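Lipoteichoic acid primase (Listeria monocytogenes, PDB 4UOP) is the extracellular catalytic domain of a sulfatase-family enzyme, bound here to a magnesium ion. Local coordinates at residues Q90-Q101 / Y315-M326. Residues are numbered along the deposited sequence; the frame is centred on the assembly and turned at random.
Sequences QNETMYSNQFFQ and YRIPFFLHYPGM
Met94 and Leu321 form a hydrogen-bonded pair between antiparallel strands of the mixed sheet in the sulfatase-family domain; Leu321 N reaches Met94 O at 2.7 Å. Strand 94-100 is interrupted, and in the interruption water 3 joins Ser96 O, Phe99 N and Ile317 O. Pairing resumes where Ile317 N bonds Phe99 O. Against Ile341 of helix 341-348, Phe99 and Phe319 make an offset stack, centroids 4.2 Å apart and planes at 14°. Both rings swing anti to their own backbone N (chi1 -165° and 179°), which lets one lie over the other; the Phe99 torsion also brings its face beneath Phe319 CB, while Ile317 CD1 meets that ring's edge. Beside Tyr95, the Phe320 ring turns its edge to Thr93 OG1, which bonds Leu89 O, and to Gln90 CG. Met94 extends its chain past Met326, whose CE lies 3.7 Å from Met94 CG. Arg316, bent at chi2 and chi3, grips Asn97 O side-on in its guanidinium plane through NE (3.1 Å) and NH2 (3.0 Å); NH1 salt-bridges Asp313. Gln101, whose side chain lies about 9 Å from the magnesium ion, bonds His286 N through OE1 and sets NE2 over the centre of the Tyr315 ring, 3.7 Å above its plane.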
ATOM      1  N   GLN B  90       8.409  34.194  -1.151  1.00 25.81           N
ATOM      2  CA  GLN B  90       7.684  34.484   0.095  1.00 28.75           C
ATOM      3  C   GLN B  90       7.197  35.928   0.197  1.00 31.71           C
ATOM      4  O   GLN B  90       6.128  36.170   0.749  1.00 31.20           O
ATOM      5  CB  GLN B  90       8.523  34.123   1.320  1.00 30.02           C
ATOM      6  CG  GLN B  90       8.651  32.620   1.514  1.00 29.83           C
ATOM      7  CD  GLN B  90       9.380  32.196   2.778  1.00 29.78           C
ATOM      8  OE1 GLN B  90       9.792  31.050   2.891  1.00 30.60           O
ATOM      9  NE2 GLN B  90       9.501  33.095   3.743  1.00 31.04           N
ATOM     10  N   ASN B  91       7.960  36.871  -0.351  1.00 32.22           N
ATOM     11  CA  ASN B  91       7.578  38.288  -0.343  1.00 36.50           C
ATOM     12  C   ASN B  91       6.480  38.656  -1.319  1.00 35.55           C
ATOM     13  O   ASN B  91       5.887  39.723  -1.191  1.00 36.75           O
ATOM     14  CB  ASN B  91       8.791  39.178  -0.651  1.00 39.37           C
ATOM     15  CG  ASN B  91       9.760  39.259   0.506  1.00 44.20           C
ATOM     16  OD1 ASN B  91       9.375  39.120   1.666  1.00 48.45           O
ATOM     17  ND2 ASN B  91      11.037  39.478   0.195  1.00 49.18           N
ATOM     18  N   GLU B  92       6.230  37.816  -2.317  1.00 33.49           N
ATOM     19  CA  GLU B  92       5.283  38.174  -3.376  1.00 33.23           C
ATOM     20  C   GLU B  92       4.188  37.136  -3.627  1.00 28.72           C
ATOM     21  O   GLU B  92       3.494  37.216  -4.633  1.00 29.14           O
ATOM     22  CB  GLU B  92       6.039  38.470  -4.676  1.00 35.99           C
ATOM     23  CG  GLU B  92       6.849  37.314  -5.228  1.00 38.54           C
ATOM     24  CD  GLU B  92       7.529  37.650  -6.552  1.00 42.05           C
ATOM     25  OE1 GLU B  92       6.839  37.813  -7.579  1.00 42.91           O
ATOM     26  OE2 GLU B  92       8.770  37.730  -6.575  1.00 46.18           O
ATOM     27  N   THR B  93       4.018  36.183  -2.717  1.00 24.47           N
ATOM     28  CA  THR B  93       2.970  35.168  -2.866  1.00 22.98           C
ATOM     29  C   THR B  93       2.212  34.963  -1.569  1.00 21.22           C
ATOM     30  O   THR B  93       2.606  35.453  -0.507  1.00 20.76           O
ATOM     31  CB  THR B  93       3.580  33.797  -3.241  1.00 22.94           C
ATOM     32  OG1 THR B  93       4.476  33.384  -2.209  1.00 22.20           O
ATOM     33  CG2 THR B  93       4.309  33.876  -4.540  1.00 23.36           C
ATOM     34  N   MET B  94       1.113  34.235  -1.661  1.00 20.61           N
ATOM     35  CA  MET B  94       0.528  33.612  -0.494  1.00 20.85           C
ATOM     36  C   MET B  94       1.190  32.227  -0.386  1.00 21.69           C
ATOM     37  O   MET B  94       1.224  31.465  -1.363  1.00 22.01           O
ATOM     38  CB  MET B  94      -0.977  33.489  -0.639  1.00 22.03           C
ATOM     39  CG  MET B  94      -1.707  34.831  -0.570  1.00 23.35           C
ATOM     40  SD  MET B  94      -3.457  34.594  -0.895  1.00 28.53           S
ATOM     41  CE  MET B  94      -4.069  36.277  -0.758  1.00 27.67           C
ATOM     42  N   TYR B  95       1.730  31.925   0.776  1.00 19.77           N
ATOM     43  CA  TYR B  95       2.440  30.667   0.966  1.00 20.31           C
ATOM     44  C   TYR B  95       2.068  30.075   2.308  1.00 19.53           C
ATOM     45  O   TYR B  95       1.531  30.769   3.181  1.00 19.86           O
ATOM     46  CB  TYR B  95       3.953  30.881   0.839  1.00 20.33           C
ATOM     47  CG  TYR B  95       4.554  31.685   1.962  1.00 22.21           C
ATOM     48  CD1 TYR B  95       4.543  33.074   1.937  1.00 22.58           C
ATOM     49  CD2 TYR B  95       5.082  31.047   3.082  1.00 23.94           C
ATOM     50  CE1 TYR B  95       5.078  33.811   2.989  1.00 25.00           C
ATOM     51  CE2 TYR B  95       5.607  31.761   4.134  1.00 24.66           C
ATOM     52  CZ  TYR B  95       5.612  33.141   4.083  1.00 25.60           C
ATOM     53  OH  TYR B  95       6.143  33.818   5.145  1.00 27.56           O
ATOM     54  N   SER B  96       2.333  28.783   2.462  1.00 18.41           N
ATOM     55  CA  SER B  96       1.974  28.073   3.674  1.00 19.05           C
ATOM     56  C   SER B  96       3.132  27.332   4.287  1.00 19.36           C
ATOM     57  O   SER B  96       3.893  26.671   3.589  1.00 19.57           O
ATOM     58  CB  SER B  96       0.882  27.062   3.391  1.00 19.09           C
ATOM     59  OG  SER B  96       0.609  26.300   4.543  1.00 20.47           O
ATOM     60  N   ASN B  97       3.240  27.433   5.607  1.00 19.30           N
ATOM     61  CA  ASN B  97       4.178  26.631   6.400  1.00 20.33           C
ATOM     62  C   ASN B  97       3.507  25.442   7.066  1.00 20.63           C
ATOM     63  O   ASN B  97       4.128  24.758   7.872  1.00 21.47           O
ATOM     64  CB  ASN B  97       4.850  27.504   7.463  1.00 21.36           C
ATOM     65  CG  ASN B  97       5.714  28.576   6.861  1.00 22.23           C
ATOM     66  OD1 ASN B  97       6.342  28.364   5.823  1.00 22.85           O
ATOM     67  ND2 ASN B  97       5.734  29.741   7.489  1.00 22.98           N
ATOM     68  N   GLN B  98       2.235  25.214   6.738  1.00 21.21           N
ATOM     69  CA  GLN B  98       1.479  24.074   7.251  1.00 21.80           C
ATOM     70  C   GLN B  98       0.598  23.510   6.151  1.00 19.74           C
ATOM     71  O   GLN B  98      -0.638  23.489   6.233  1.00 19.93           O
ATOM     72  CB  GLN B  98       0.622  24.474   8.449  1.00 25.10           C
ATOM     73  CG  GLN B  98       1.393  24.887   9.676  1.00 29.42           C
ATOM     74  CD  GLN B  98       0.485  25.149  10.869  1.00 32.49           C
ATOM     75  OE1 GLN B  98      -0.641  25.624  10.721  1.00 36.37           O
ATOM     76  NE2 GLN B  98       0.989  24.871  12.061  1.00 36.13           N
ATOM     77  N   PHE B  99       1.241  23.096   5.074  1.00 18.48           N
ATOM     78  CA  PHE B  99       0.546  22.495   3.963  1.00 17.56           C
ATOM     79  C   PHE B  99       1.049  21.076   3.856  1.00 17.40           C
ATOM     80  O   PHE B  99       2.263  20.845   3.898  1.00 16.45           O
ATOM     81  CB  PHE B  99       0.809  23.285   2.687  1.00 18.55           C
ATOM     82  CG  PHE B  99      -0.137  22.963   1.581  1.00 19.73           C
ATOM     83  CD1 PHE B  99      -1.346  23.642   1.474  1.00 21.41           C
ATOM     84  CD2 PHE B  99       0.155  21.978   0.659  1.00 20.97           C
ATOM     85  CE1 PHE B  99      -2.241  23.333   0.470  1.00 20.85           C
ATOM     86  CE2 PHE B  99      -0.737  21.680  -0.371  1.00 21.26           C
ATOM     87  CZ  PHE B  99      -1.943  22.351  -0.449  1.00 20.89           C
ATOM     88  N   PHE B 100       0.132  20.116   3.747  1.00 16.55           N
ATOM     89  CA  PHE B 100       0.496  18.708   3.905  1.00 16.71           C
ATOM     90  C   PHE B 100       0.284  17.841   2.679  1.00 17.19           C
ATOM     91  O   PHE B 100      -0.644  18.052   1.907  1.00 16.80           O
ATOM     92  CB  PHE B 100      -0.294  18.091   5.050  1.00 17.07           C
ATOM     93  CG  PHE B 100      -0.045  18.735   6.370  1.00 17.41           C
ATOM     94  CD1 PHE B 100       1.060  18.370   7.136  1.00 17.66           C
ATOM     95  CD2 PHE B 100      -0.898  19.724   6.856  1.00 17.65           C
ATOM     96  CE1 PHE B 100       1.278  18.952   8.373  1.00 17.92           C
ATOM     97  CE2 PHE B 100      -0.671  20.308   8.091  1.00 17.81           C
ATOM     98  CZ  PHE B 100       0.417  19.930   8.842  1.00 17.66           C
ATOM     99  N   GLN B 101       1.182  16.876   2.496  1.00 17.23           N
ATOM    100  CA  GLN B 101       1.005  15.842   1.493  1.00 17.45           C
ATOM    101  C   GLN B 101      -0.218  14.983   1.842  1.00 17.29           C
ATOM    102  O   GLN B 101      -0.503  14.763   3.011  1.00 17.77           O
ATOM    103  CB  GLN B 101       2.248  14.936   1.439  1.00 18.03           C
ATOM    104  CG  GLN B 101       2.562  14.204   2.727  1.00 18.44           C
ATOM    105  CD  GLN B 101       3.744  13.258   2.608  1.00 19.99           C
ATOM    106  OE1 GLN B 101       4.868  13.690   2.385  1.00 20.67           O
ATOM    107  NE2 GLN B 101       3.496  11.964   2.771  1.00 19.71           N
ATOM    108  N   TYR B 315       5.707  15.711   6.926  1.00 16.41           N
ATOM    109  CA  TYR B 315       4.659  15.693   5.919  1.00 17.44           C
ATOM    110  C   TYR B 315       4.341  17.078   5.355  1.00 16.49           C
ATOM    111  O   TYR B 315       3.575  17.201   4.415  1.00 15.58           O
ATOM    112  CB  TYR B 315       3.398  15.034   6.488  1.00 18.62           C
ATOM    113  CG  TYR B 315       3.421  13.522   6.467  1.00 19.49           C
ATOM    114  CD1 TYR B 315       4.608  12.816   6.588  1.00 20.99           C
ATOM    115  CD2 TYR B 315       2.247  12.794   6.372  1.00 20.76           C
ATOM    116  CE1 TYR B 315       4.632  11.430   6.596  1.00 22.52           C
ATOM    117  CE2 TYR B 315       2.256  11.407   6.392  1.00 22.44           C
ATOM    118  CZ  TYR B 315       3.455  10.732   6.508  1.00 23.03           C
ATOM    119  OH  TYR B 315       3.505   9.356   6.537  1.00 24.21           O
ATOM    120  N   ARG B 316       4.930  18.128   5.924  1.00 16.53           N
ATOM    121  CA  ARG B 316       4.768  19.444   5.355  1.00 16.70           C
ATOM    122  C   ARG B 316       5.529  19.560   4.039  1.00 17.22           C
ATOM    123  O   ARG B 316       6.722  19.218   3.961  1.00 15.88           O
ATOM    124  CB  ARG B 316       5.235  20.540   6.320  1.00 18.51           C
ATOM    125  CG  ARG B 316       4.633  20.490   7.728  1.00 20.73           C
ATOM    126  CD  ARG B 316       5.608  21.010   8.786  1.00 24.39           C
ATOM    127  NE  ARG B 316       5.900  22.359   8.530  1.00 27.08           N
ATOM    128  CZ  ARG B 316       7.046  22.988   8.768  1.00 22.72           C
ATOM    129  NH1 ARG B 316       8.113  22.424   9.330  1.00 23.36           N
ATOM    130  NH2 ARG B 316       7.077  24.245   8.446  1.00 23.45           N
ATOM    131  N   ILE B 317       4.848  20.095   3.039  1.00 16.22           N
ATOM    132  CA  ILE B 317       5.395  20.318   1.712  1.00 16.51           C
ATOM    133  C   ILE B 317       5.292  21.807   1.436  1.00 17.83           C
ATOM    134  O   ILE B 317       4.349  22.466   1.907  1.00 18.15           O
ATOM    135  CB  ILE B 317       4.655  19.508   0.612  1.00 17.09           C
ATOM    136  CG1 ILE B 317       3.136  19.594   0.805  1.00 17.65           C
ATOM    137  CG2 ILE B 317       5.087  18.056   0.676  1.00 17.12           C
ATOM    138  CD1 ILE B 317       2.290  19.077  -0.337  1.00 18.65           C
ATOM    139  N   PRO B 318       6.235  22.363   0.664  1.00 17.41           N
ATOM    140  CA  PRO B 318       6.052  23.778   0.354  1.00 17.86           C
ATOM    141  C   PRO B 318       4.811  24.021  -0.510  1.00 17.95           C
ATOM    142  O   PRO B 318       4.404  23.140  -1.279  1.00 17.19           O
ATOM    143  CB  PRO B 318       7.329  24.147  -0.390  1.00 18.07           C
ATOM    144  CG  PRO B 318       7.801  22.844  -0.985  1.00 18.40           C
ATOM    145  CD  PRO B 318       7.434  21.800   0.014  1.00 18.01           C
ATOM    146  N   PHE B 319       4.233  25.205  -0.354  1.00 17.16           N
ATOM    147  CA  PHE B 319       3.061  25.637  -1.097  1.00 17.44           C
ATOM    148  C   PHE B 319       3.125  27.139  -1.303  1.00 16.58           C
ATOM    149  O   PHE B 319       3.219  27.897  -0.331  1.00 17.64           O
ATOM    150  CB  PHE B 319       1.777  25.270  -0.361  1.00 17.53           C
ATOM    151  CG  PHE B 319       0.528  25.721  -1.063  1.00 18.59           C
ATOM    152  CD1 PHE B 319      -0.001  24.988  -2.109  1.00 18.49           C
ATOM    153  CD2 PHE B 319      -0.091  26.912  -0.709  1.00 19.17           C
ATOM    154  CE1 PHE B 319      -1.144  25.415  -2.769  1.00 18.89           C
ATOM    155  CE2 PHE B 319      -1.220  27.345  -1.372  1.00 20.11           C
ATOM    156  CZ  PHE B 319      -1.749  26.604  -2.406  1.00 19.31           C
ATOM    157  N   PHE B 320       3.100  27.557  -2.560  1.00 16.10           N
ATOM    158  CA  PHE B 320       3.182  28.965  -2.936  1.00 16.79           C
ATOM    159  C   PHE B 320       2.130  29.245  -3.982  1.00 17.16           C
ATOM    160  O   PHE B 320       1.948  28.465  -4.928  1.00 16.08           O
ATOM    161  CB  PHE B 320       4.571  29.305  -3.504  1.00 17.50           C
ATOM    162  CG  PHE B 320       5.678  29.200  -2.504  1.00 18.44           C
ATOM    163  CD1 PHE B 320       6.222  27.971  -2.181  1.00 19.51           C
ATOM    164  CD2 PHE B 320       6.178  30.333  -1.871  1.00 20.33           C
ATOM    165  CE1 PHE B 320       7.234  27.872  -1.234  1.00 19.65           C
ATOM    166  CE2 PHE B 320       7.199  30.244  -0.945  1.00 20.90           C
ATOM    167  CZ  PHE B 320       7.711  29.009  -0.606  1.00 20.84           C
ATOM    168  N   LEU B 321       1.439  30.369  -3.829  1.00 17.91           N
ATOM    169  CA  LEU B 321       0.419  30.769  -4.760  1.00 19.37           C
ATOM    170  C   LEU B 321       0.601  32.219  -5.161  1.00 19.09           C
ATOM    171  O   LEU B 321       0.726  33.108  -4.309  1.00 18.41           O
ATOM    172  CB  LEU B 321      -0.972  30.558  -4.160  1.00 22.25           C
ATOM    173  CG  LEU B 321      -2.078  30.913  -5.174  1.00 26.05           C
ATOM    174  CD1 LEU B 321      -3.077  29.780  -5.378  1.00 28.55           C
ATOM    175  CD2 LEU B 321      -2.773  32.180  -4.726  1.00 27.12           C
ATOM    176  N   HIS B 322       0.612  32.438  -6.468  1.00 19.42           N
ATOM    177  CA  HIS B 322       0.702  33.768  -7.060  1.00 20.79           C
ATOM    178  C   HIS B 322      -0.541  34.009  -7.900  1.00 21.26           C
ATOM    179  O   HIS B 322      -1.035  33.095  -8.564  1.00 19.55           O
ATOM    180  CB  HIS B 322       1.953  33.860  -7.938  1.00 22.14           C
ATOM    181  CG  HIS B 322       1.844  34.838  -9.075  1.00 24.35           C
ATOM    182  ND1 HIS B 322       2.131  36.180  -8.931  1.00 25.57           N
ATOM    183  CD2 HIS B 322       1.485  34.670 -10.369  1.00 24.37           C
ATOM    184  CE1 HIS B 322       1.934  36.798 -10.081  1.00 26.33           C
ATOM    185  NE2 HIS B 322       1.542  35.904 -10.972  1.00 26.95           N
ATOM    186  N   TYR B 323      -1.057  35.235  -7.861  1.00 21.92           N
ATOM    187  CA  TYR B 323      -2.003  35.666  -8.887  1.00 23.09           C
ATOM    188  C   TYR B 323      -1.814  37.141  -9.164  1.00 22.72           C
ATOM    189  O   TYR B 323      -1.387  37.886  -8.270  1.00 23.00           O
ATOM    190  CB  TYR B 323      -3.456  35.315  -8.527  1.00 24.59           C
ATOM    191  CG  TYR B 323      -4.032  36.011  -7.317  1.00 27.62           C
ATOM    192  CD1 TYR B 323      -4.639  37.263  -7.423  1.00 31.46           C
ATOM    193  CD2 TYR B 323      -4.018  35.398  -6.072  1.00 29.36           C
ATOM    194  CE1 TYR B 323      -5.191  37.892  -6.305  1.00 32.75           C
ATOM    195  CE2 TYR B 323      -4.559  36.015  -4.956  1.00 31.00           C
ATOM    196  CZ  TYR B 323      -5.151  37.254  -5.075  1.00 32.99           C
ATOM    197  OH  TYR B 323      -5.674  37.851  -3.947  1.00 34.88           O
ATOM    198  N   PRO B 324      -2.113  37.566 -10.394  1.00 23.50           N
ATOM    199  CA  PRO B 324      -1.861  38.970 -10.750  1.00 25.00           C
ATOM    200  C   PRO B 324      -2.661  39.963  -9.899  1.00 26.85           C
ATOM    201  O   PRO B 324      -3.857  39.762  -9.667  1.00 28.55           O
ATOM    202  CB  PRO B 324      -2.299  39.053 -12.215  1.00 25.09           C
ATOM    203  CG  PRO B 324      -2.320  37.641 -12.701  1.00 25.56           C
ATOM    204  CD  PRO B 324      -2.723  36.820 -11.511  1.00 24.48           C
ATOM    205  N   GLY B 325      -1.991  41.014  -9.447  1.00 27.67           N
ATOM    206  CA  GLY B 325      -2.640  42.053  -8.659  1.00 29.02           C
ATOM    207  C   GLY B 325      -2.982  41.638  -7.242  1.00 29.38           C
ATOM    208  O   GLY B 325      -3.853  42.244  -6.616  1.00 30.53           O
ATOM    209  N   MET B 326      -2.326  40.593  -6.734  1.00 27.38           N
ATOM    210  CA  MET B 326      -2.491  40.202  -5.335  1.00 28.90           C
ATOM    211  C   MET B 326      -2.024  41.349  -4.438  1.00 30.06           C
ATOM    212  O   MET B 326      -0.931  41.876  -4.627  1.00 30.34           O
ATOM    213  CB  MET B 326      -1.658  38.950  -5.035  1.00 28.26           C
ATOM    214  CG  MET B 326      -1.526  38.616  -3.548  1.00 28.42           C
ATOM    215  SD  MET B 326      -0.403  37.241  -3.269  1.00 29.97           S
ATOM    216  CE  MET B 326      -1.314  35.923  -4.048  1.00 28.45           C
TER
HETATM  217  O   HOH W   1       1.239  36.982  -6.361  1.00 30.39           O
HETATM  218  O   HOH W   2       5.736  26.853   1.546  1.00 18.21           O
HETATM  219  O   HOH W   3       4.066  23.837   4.353  1.00 18.44           O